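Local coordinates for protein dihydropyrimidinase (Dictyostelium discoideum, PDB 2FTW) that catalyses the reversible, zinc-dependent hydrolytic ring opening of dihydropyrimidines such as 5,6-dihydrouracil, the second step of reductive pyrimidine degradation, at residues A[107-112]-A[134-139]; A[407-412]-A[435-440]. One frame throughout, in Å; residues are numbered along the deposited sequence. Where two conformers were deposited one is given.

Contact 1. Residues A[107-112]-A[134-139]; sequences QSLLEA and ITWWSE
Trp136 reaches across to the backbone of Gln107, and its indole can be followed outward atom by atom. The bond from CA to CB already heads for the partner segment, and chi1 of 62° sets CG between the backbone N and the carbonyl carbon. From there the five-membered ring leads in: Trp136 CD1 stays 4.2 Å from Gln107 O, while Trp136 NE1 comes to 2.9 Å of the same oxygen and donates a hydrogen bond to it. The N-H points somewhat off the oxygen, with an angle of 139° at the hydrogen. The oxygen itself lies near the indole plane, at the ring edge, whereas NE1 is tilted 32° from the carbonyl plane of Gln107. Beyond the nitrogen, Trp136 CE2 passes Gln107 O at 3.4 Å and Trp136 CZ2 at 3.3 Å, bringing the benzo side of the edge along the carbonyl too. In the (beta-alpha)8 barrel of this amidohydrolase, the bond ties the loop leading into helix 109-121 to the loop between strand 127-132 and helix 139-151. Ser108 is the N-cap of the first helix; its OG bonds to Glu144 of helix 139-151, whose other carboxylate oxygen accepts from Leu109 N. Leu109 approaches only loosely, its CD2 4.5 Å from Trp136 NE1 and oblique to the ring. The CB of Gln107 points away from segment 134-139, and Gln107 OE1 accepts a hydrogen bond from Thr104 N.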
ATOM      1  N   GLN A 107     -28.877 -10.407 -31.664  1.00 24.21           N
ATOM      2  CA  GLN A 107     -29.707 -11.568 -31.329  1.00 24.27           C
ATOM      3  C   GLN A 107     -30.424 -11.415 -29.974  1.00 24.46           C
ATOM      4  O   GLN A 107     -29.819 -10.956 -28.996  1.00 24.63           O
ATOM      5  CB  GLN A 107     -28.874 -12.855 -31.315  1.00 24.08           C
ATOM      6  CG  GLN A 107     -29.721 -14.112 -31.231  1.00 23.35           C
ATOM      7  CD  GLN A 107     -28.935 -15.374 -30.878  1.00 23.01           C
ATOM      8  OE1 GLN A 107     -27.751 -15.325 -30.563  1.00 18.95           O
ATOM      9  NE2 GLN A 107     -29.615 -16.514 -30.920  1.00 22.33           N
ATOM     10  N   SER A 108     -31.699 -11.820 -29.927  1.00 24.47           N
ATOM     11  CA  SER A 108     -32.470 -11.900 -28.666  1.00 24.60           C
ATOM     12  C   SER A 108     -31.783 -12.774 -27.611  1.00 24.98           C
ATOM     13  O   SER A 108     -31.310 -13.884 -27.919  1.00 25.04           O
ATOM     14  CB  SER A 108     -33.862 -12.475 -28.937  1.00 24.53           C
ATOM     15  OG  SER A 108     -34.640 -12.530 -27.761  1.00 22.78           O
ATOM     16  N   LEU A 109     -31.749 -12.285 -26.370  1.00 25.17           N
ATOM     17  CA  LEU A 109     -31.147 -13.037 -25.250  1.00 25.24           C
ATOM     18  C   LEU A 109     -31.958 -14.281 -24.918  1.00 25.27           C
ATOM     19  O   LEU A 109     -31.406 -15.318 -24.552  1.00 24.95           O
ATOM     20  CB  LEU A 109     -31.065 -12.185 -23.976  1.00 25.63           C
ATOM     21  CG  LEU A 109     -30.503 -10.766 -23.990  1.00 26.59           C
ATOM     22  CD1 LEU A 109     -30.331 -10.310 -22.538  1.00 28.07           C
ATOM     23  CD2 LEU A 109     -29.187 -10.653 -24.741  1.00 26.60           C
ATOM     24  N   LEU A 110     -33.275 -14.151 -25.028  1.00 25.32           N
ATOM     25  CA  LEU A 110     -34.197 -15.252 -24.749  1.00 25.34           C
ATOM     26  C   LEU A 110     -34.032 -16.397 -25.742  1.00 25.22           C
ATOM     27  O   LEU A 110     -34.067 -17.543 -25.360  1.00 25.90           O
ATOM     28  CB  LEU A 110     -35.647 -14.757 -24.768  1.00 25.14           C
ATOM     29  CG  LEU A 110     -36.007 -13.616 -23.803  1.00 24.90           C
ATOM     30  CD1 LEU A 110     -37.428 -13.105 -24.063  1.00 24.59           C
ATOM     31  CD2 LEU A 110     -35.866 -14.072 -22.362  1.00 24.51           C
ATOM     32  N   GLU A 111     -33.877 -16.069 -27.015  1.00 25.45           N
ATOM     33  CA  GLU A 111     -33.640 -17.059 -28.056  1.00 25.86           C
ATOM     34  C   GLU A 111     -32.276 -17.727 -27.877  1.00 25.34           C
ATOM     35  O   GLU A 111     -32.129 -18.923 -28.118  1.00 25.81           O
ATOM     36  CB  GLU A 111     -33.735 -16.400 -29.443  1.00 25.90           C
ATOM     37  CG  GLU A 111     -35.144 -15.873 -29.779  1.00 26.79           C
ATOM     38  CD  GLU A 111     -35.204 -15.015 -31.052  1.00 28.21           C
ATOM     39  OE1 GLU A 111     -34.203 -14.956 -31.814  1.00 33.35           O
ATOM     40  OE2 GLU A 111     -36.261 -14.384 -31.288  1.00 30.85           O
ATOM     41  N   ALA A 112     -31.289 -16.942 -27.453  1.00 25.21           N
ATOM     42  CA  ALA A 112     -29.944 -17.446 -27.174  1.00 25.10           C
ATOM     43  C   ALA A 112     -29.970 -18.325 -25.924  1.00 24.95           C
ATOM     44  O   ALA A 112     -29.423 -19.431 -25.930  1.00 24.21           O
ATOM     45  CB  ALA A 112     -28.960 -16.294 -27.012  1.00 24.88           C
ATOM     46  N   ILE A 134     -24.170  -9.888 -22.041  1.00 24.24           N
ATOM     47  CA  ILE A 134     -24.774  -8.750 -22.720  1.00 24.33           C
ATOM     48  C   ILE A 134     -23.813  -8.240 -23.789  1.00 24.50           C
ATOM     49  O   ILE A 134     -22.997  -7.343 -23.553  1.00 25.71           O
ATOM     50  CB  ILE A 134     -25.166  -7.659 -21.702  1.00 24.50           C
ATOM     51  CG1 ILE A 134     -26.102  -8.278 -20.652  1.00 23.82           C
ATOM     52  CG2 ILE A 134     -25.852  -6.513 -22.395  1.00 24.34           C
ATOM     53  CD1 ILE A 134     -26.586  -7.321 -19.617  1.00 25.34           C
ATOM     54  N   THR A 135     -23.914  -8.852 -24.961  1.00 24.45           N
ATOM     55  CA  THR A 135     -22.979  -8.632 -26.062  1.00 24.34           C
ATOM     56  C   THR A 135     -23.334  -7.397 -26.892  1.00 24.03           C
ATOM     57  O   THR A 135     -22.505  -6.890 -27.640  1.00 23.17           O
ATOM     58  CB  THR A 135     -22.901  -9.882 -26.960  1.00 24.31           C
ATOM     59  OG1 THR A 135     -24.210 -10.247 -27.413  1.00 25.23           O
ATOM     60  CG2 THR A 135     -22.303 -11.044 -26.167  1.00 24.57           C
ATOM     61  N   TRP A 136     -24.570  -6.927 -26.743  1.00 23.81           N
ATOM     62  CA  TRP A 136     -25.027  -5.673 -27.347  1.00 23.74           C
ATOM     63  C   TRP A 136     -26.101  -5.087 -26.412  1.00 23.44           C
ATOM     64  O   TRP A 136     -26.709  -5.807 -25.639  1.00 22.57           O
ATOM     65  CB  TRP A 136     -25.573  -5.913 -28.765  1.00 23.52           C
ATOM     66  CG  TRP A 136     -26.777  -6.821 -28.792  1.00 24.13           C
ATOM     67  CD1 TRP A 136     -26.813  -8.144 -28.437  1.00 23.77           C
ATOM     68  CD2 TRP A 136     -28.119  -6.473 -29.170  1.00 24.68           C
ATOM     69  NE1 TRP A 136     -28.082  -8.636 -28.573  1.00 23.71           N
ATOM     70  CE2 TRP A 136     -28.908  -7.637 -29.016  1.00 24.23           C
ATOM     71  CE3 TRP A 136     -28.729  -5.296 -29.633  1.00 24.27           C
ATOM     72  CZ2 TRP A 136     -30.277  -7.659 -29.320  1.00 24.84           C
ATOM     73  CZ3 TRP A 136     -30.087  -5.315 -29.917  1.00 23.91           C
ATOM     74  CH2 TRP A 136     -30.846  -6.487 -29.760  1.00 23.89           C
ATOM     75  N   TRP A 137     -26.314  -3.783 -26.496  1.00 23.81           N
ATOM     76  CA  TRP A 137     -27.174  -3.068 -25.575  1.00 24.02           C
ATOM     77  C   TRP A 137     -28.254  -2.304 -26.345  1.00 24.44           C
ATOM     78  O   TRP A 137     -27.973  -1.698 -27.374  1.00 24.74           O
ATOM     79  CB  TRP A 137     -26.312  -2.132 -24.726  1.00 24.22           C
ATOM     80  CG  TRP A 137     -27.058  -1.398 -23.676  1.00 24.20           C
ATOM     81  CD1 TRP A 137     -27.146  -0.046 -23.541  1.00 24.45           C
ATOM     82  CD2 TRP A 137     -27.828  -1.964 -22.607  1.00 23.94           C
ATOM     83  NE1 TRP A 137     -27.920   0.266 -22.450  1.00 25.11           N
ATOM     84  CE2 TRP A 137     -28.354  -0.890 -21.860  1.00 24.61           C
ATOM     85  CE3 TRP A 137     -28.125  -3.280 -22.204  1.00 24.59           C
ATOM     86  CZ2 TRP A 137     -29.163  -1.083 -20.735  1.00 24.54           C
ATOM     87  CZ3 TRP A 137     -28.923  -3.469 -21.094  1.00 24.52           C
ATOM     88  CH2 TRP A 137     -29.435  -2.376 -20.366  1.00 24.37           C
ATOM     89  N   SER A 138     -29.493  -2.382 -25.854  1.00 24.69           N
ATOM     90  CA  SER A 138     -30.644  -1.678 -26.425  1.00 24.48           C
ATOM     91  C   SER A 138     -31.819  -1.753 -25.441  1.00 24.80           C
ATOM     92  O   SER A 138     -31.721  -2.426 -24.423  1.00 24.37           O
ATOM     93  CB  SER A 138     -31.065  -2.292 -27.758  1.00 24.72           C
ATOM     94  OG  SER A 138     -31.802  -3.486 -27.573  1.00 23.19           O
ATOM     95  N   GLU A 139     -32.909  -1.049 -25.745  1.00 25.13           N
ATOM     96  CA  GLU A 139     -34.124  -1.082 -24.911  1.00 25.45           C
ATOM     97  C   GLU A 139     -34.659  -2.505 -24.772  1.00 25.34           C
ATOM     98  O   GLU A 139     -34.943  -2.942 -23.674  1.00 25.44           O
ATOM     99  CB  GLU A 139     -35.197  -0.172 -25.483  1.00 25.98           C
TER

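Contact 2. Residues A[407-412]-A[435-440]; sequences PNQSKT and IAVTTI
Ile435 meets Gln409 and Lys411 where strand 409-412 runs antiparallel to strand 431-441, a pairing consistent with the beta-sandwich that accompanies the barrel. The chain turns a corner in both segments, at Pro407 and Asn408 in one and at Val437 in the other. Val437 and Thr438 both face Ile404 and form a classic beta bulge, which breaks strand 431-441 beside the contact. The strands are held together by backbone bonds to residues just ahead of segment 435-440, Gln409 with Gly434 and Lys411 with Val432, while Ile435 itself pairs with Asp406 of strand 402-406. Strand 431-441 thus passes from one partner strand to the other near this corner. Across the two segments the touching is by van der Waals contact. Ile435 has chi1 of 66°, with CG1 between the backbone N and the carbonyl carbon; Ile435 CG1 lies 4.2 Å from Gln409 CB. The other branch, Ile435 CG2, approaches Lys411 CB at 4.3 Å, so the isoleucine spans alternate residues of the neighbouring strand. Gln409 adopts two conformers, so contacts of its outer atoms are tentative and hold for one of them. In that one, Ile435 CD1 is 3.8 Å from Gln409 CG, and the bend at chi2 (135°) carries the amide past the end of Ile435 toward Val437: Gln409 NE2 is 4.1 Å from Ile435 CD1 and 4.3 Å from Val437 CG1.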
ATOM      1  N   PRO A 407      -6.559 -36.796   0.399  1.00 27.37           N
ATOM      2  CA  PRO A 407      -5.484 -35.796   0.460  1.00 27.69           C
ATOM      3  C   PRO A 407      -4.075 -36.382   0.287  1.00 27.78           C
ATOM      4  O   PRO A 407      -3.103 -35.627   0.175  1.00 26.58           O
ATOM      5  CB  PRO A 407      -5.652 -35.187   1.860  1.00 27.64           C
ATOM      6  CG  PRO A 407      -6.309 -36.255   2.650  1.00 28.00           C
ATOM      7  CD  PRO A 407      -7.217 -36.975   1.707  1.00 27.39           C
ATOM      8  N   ASN A 408      -3.992 -37.715   0.250  1.00 28.36           N
ATOM      9  CA  ASN A 408      -2.733 -38.430   0.233  1.00 29.03           C
ATOM     10  C   ASN A 408      -2.472 -39.222  -1.035  1.00 29.51           C
ATOM     11  O   ASN A 408      -1.376 -39.742  -1.199  1.00 30.40           O
ATOM     12  CB  ASN A 408      -2.663 -39.357   1.449  1.00 29.09           C
ATOM     13  CG  ASN A 408      -2.620 -38.585   2.757  1.00 29.61           C
ATOM     14  OD1 ASN A 408      -1.791 -37.683   2.927  1.00 31.55           O
ATOM     15  ND2 ASN A 408      -3.528 -38.909   3.676  1.00 28.39           N
ATOM     16  N   GLN A 409      -3.448 -39.318  -1.935  1.00 30.00           N
ATOM     17  CA  GLN A 409      -3.209 -39.986  -3.209  0.50 29.95           C
ATOM     18  C   GLN A 409      -2.585 -39.018  -4.206  1.00 30.15           C
ATOM     19  O   GLN A 409      -3.039 -37.880  -4.365  1.00 30.09           O
ATOM     20  CB  GLN A 409      -4.487 -40.597  -3.782  0.50 30.10           C
ATOM     21  CG  GLN A 409      -4.238 -41.496  -5.005  0.50 30.12           C
ATOM     22  CD  GLN A 409      -4.996 -42.811  -4.942  0.50 29.83           C
ATOM     23  OE1 GLN A 409      -4.887 -43.549  -3.968  0.50 30.15           O
ATOM     24  NE2 GLN A 409      -5.760 -43.115  -5.987  0.50 30.14           N
ATOM     25  N   SER A 410      -1.532 -39.485  -4.871  1.00 30.19           N
ATOM     26  CA  SER A 410      -0.839 -38.688  -5.864  1.00 30.48           C
ATOM     27  C   SER A 410      -1.255 -39.059  -7.270  1.00 30.62           C
ATOM     28  O   SER A 410      -1.796 -40.151  -7.535  1.00 30.67           O
ATOM     29  CB  SER A 410       0.671 -38.824  -5.719  1.00 30.64           C
ATOM     30  OG  SER A 410       1.125 -38.011  -4.653  1.00 32.14           O
ATOM     31  N   LYS A 411      -0.985 -38.126  -8.169  1.00 30.54           N
ATOM     32  CA  LYS A 411      -1.253 -38.300  -9.581  1.00 30.36           C
ATOM     33  C   LYS A 411      -0.416 -37.284 -10.335  1.00 29.87           C
ATOM     34  O   LYS A 411      -0.195 -36.180  -9.846  1.00 29.81           O
ATOM     35  CB  LYS A 411      -2.740 -38.085  -9.864  1.00 30.38           C
ATOM     36  CG  LYS A 411      -3.080 -37.954 -11.336  1.00 31.05           C
ATOM     37  CD  LYS A 411      -4.575 -37.866 -11.569  1.00 32.13           C
ATOM     38  CE  LYS A 411      -5.107 -36.440 -11.552  1.00 33.59           C
ATOM     39  NZ  LYS A 411      -6.521 -36.412 -12.066  1.00 33.50           N
ATOM     40  N   THR A 412       0.070 -37.676 -11.510  1.00 29.49           N
ATOM     41  CA  THR A 412       0.609 -36.734 -12.484  1.00 29.28           C
ATOM     42  C   THR A 412      -0.467 -36.544 -13.532  1.00 28.82           C
ATOM     43  O   THR A 412      -1.011 -37.517 -14.050  1.00 27.91           O
ATOM     44  CB  THR A 412       1.899 -37.251 -13.155  1.00 29.15           C
ATOM     45  OG1 THR A 412       2.902 -37.464 -12.159  1.00 29.52           O
ATOM     46  CG2 THR A 412       2.415 -36.260 -14.161  1.00 29.01           C
ATOM     47  N   ILE A 435      -6.623 -35.871  -4.506  1.00 23.46           N
ATOM     48  CA  ILE A 435      -7.535 -35.964  -5.645  1.00 23.58           C
ATOM     49  C   ILE A 435      -8.894 -36.496  -5.253  1.00 23.28           C
ATOM     50  O   ILE A 435      -9.046 -37.141  -4.221  1.00 23.68           O
ATOM     51  CB  ILE A 435      -6.974 -36.862  -6.775  1.00 23.40           C
ATOM     52  CG1 ILE A 435      -6.883 -38.317  -6.315  1.00 23.10           C
ATOM     53  CG2 ILE A 435      -5.630 -36.325  -7.268  1.00 24.26           C
ATOM     54  CD1 ILE A 435      -6.231 -39.242  -7.315  1.00 24.17           C
ATOM     55  N   ALA A 436      -9.870 -36.247  -6.118  1.00 23.24           N
ATOM     56  CA  ALA A 436     -11.205 -36.834  -5.991  1.00 23.46           C
ATOM     57  C   ALA A 436     -11.146 -38.314  -6.373  1.00 23.28           C
ATOM     58  O   ALA A 436     -10.759 -38.640  -7.472  1.00 23.47           O
ATOM     59  CB  ALA A 436     -12.181 -36.101  -6.892  1.00 23.06           C
ATOM     60  N   VAL A 437     -11.522 -39.192  -5.451  1.00 24.03           N
ATOM     61  CA  VAL A 437     -11.495 -40.640  -5.684  1.00 24.10           C
ATOM     62  C   VAL A 437     -12.891 -41.216  -5.898  1.00 24.17           C
ATOM     63  O   VAL A 437     -13.038 -42.258  -6.535  1.00 23.80           O
ATOM     64  CB  VAL A 437     -10.760 -41.418  -4.548  1.00 24.26           C
ATOM     65  CG1 VAL A 437      -9.280 -41.062  -4.540  1.00 24.08           C
ATOM     66  CG2 VAL A 437     -11.384 -41.185  -3.191  1.00 24.39           C
ATOM     67  N   THR A 438     -13.900 -40.541  -5.341  1.00 24.11           N
ATOM     68  CA  THR A 438     -15.302 -40.828  -5.636  1.00 24.53           C
ATOM     69  C   THR A 438     -16.110 -39.523  -5.668  1.00 24.54           C
ATOM     70  O   THR A 438     -15.956 -38.675  -4.799  1.00 24.57           O
ATOM     71  CB  THR A 438     -15.918 -41.795  -4.604  1.00 24.10           C
ATOM     72  OG1 THR A 438     -15.085 -42.953  -4.469  1.00 25.03           O
ATOM     73  CG2 THR A 438     -17.301 -42.224  -5.012  1.00 24.26           C
ATOM     74  N   THR A 439     -16.941 -39.370  -6.694  1.00 24.79           N
ATOM     75  CA  THR A 439     -17.859 -38.244  -6.798  1.00 25.01           C
ATOM     76  C   THR A 439     -19.285 -38.802  -6.771  1.00 24.99           C
ATOM     77  O   THR A 439     -19.564 -39.876  -7.313  1.00 25.26           O
ATOM     78  CB  THR A 439     -17.605 -37.430  -8.084  1.00 24.88           C
ATOM     79  OG1 THR A 439     -16.206 -37.137  -8.192  1.00 26.57           O
ATOM     80  CG2 THR A 439     -18.402 -36.119  -8.096  1.00 25.00           C
ATOM     81  N   ILE A 440     -20.165 -38.084  -6.091  1.00 24.85           N
ATOM     82  CA  ILE A 440     -21.549 -38.477  -5.914  1.00 24.95           C
ATOM     83  C   ILE A 440     -22.429 -37.286  -6.274  1.00 24.97           C
ATOM     84  O   ILE A 440     -22.271 -36.202  -5.706  1.00 25.35           O
ATOM     85  CB  ILE A 440     -21.817 -38.927  -4.448  1.00 25.21           C
ATOM     86  CG1 ILE A 440     -21.001 -40.185  -4.120  1.00 25.37           C
ATOM     87  CG2 ILE A 440     -23.302 -39.185  -4.212  1.00 24.80           C
ATOM     88  CD1 ILE A 440     -20.831 -40.453  -2.646  1.00 24.77           C
TER

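In the fold
The two contacts lie on opposite sides of the chain's centre, their own centres about 42 Å apart, and they share no helix or strand. Contact 1 is partly buried and joins loops leading into two helices of the barrel; its substance is a polar bond from an indole to a main-chain carbonyl. Contact 2 is a surface contact between strands, where aliphatic carbons and an amide meet and the polar pairing is left to neighbouring backbone. Contact 2 buries somewhat more area, 227 Å² against 172 Å². In contact 1 the side chain of Trp136 lies about 11 Å from that of Tyr163, a probable substrate-binding residue; contact 2 lies away from the zinc and substrate sites.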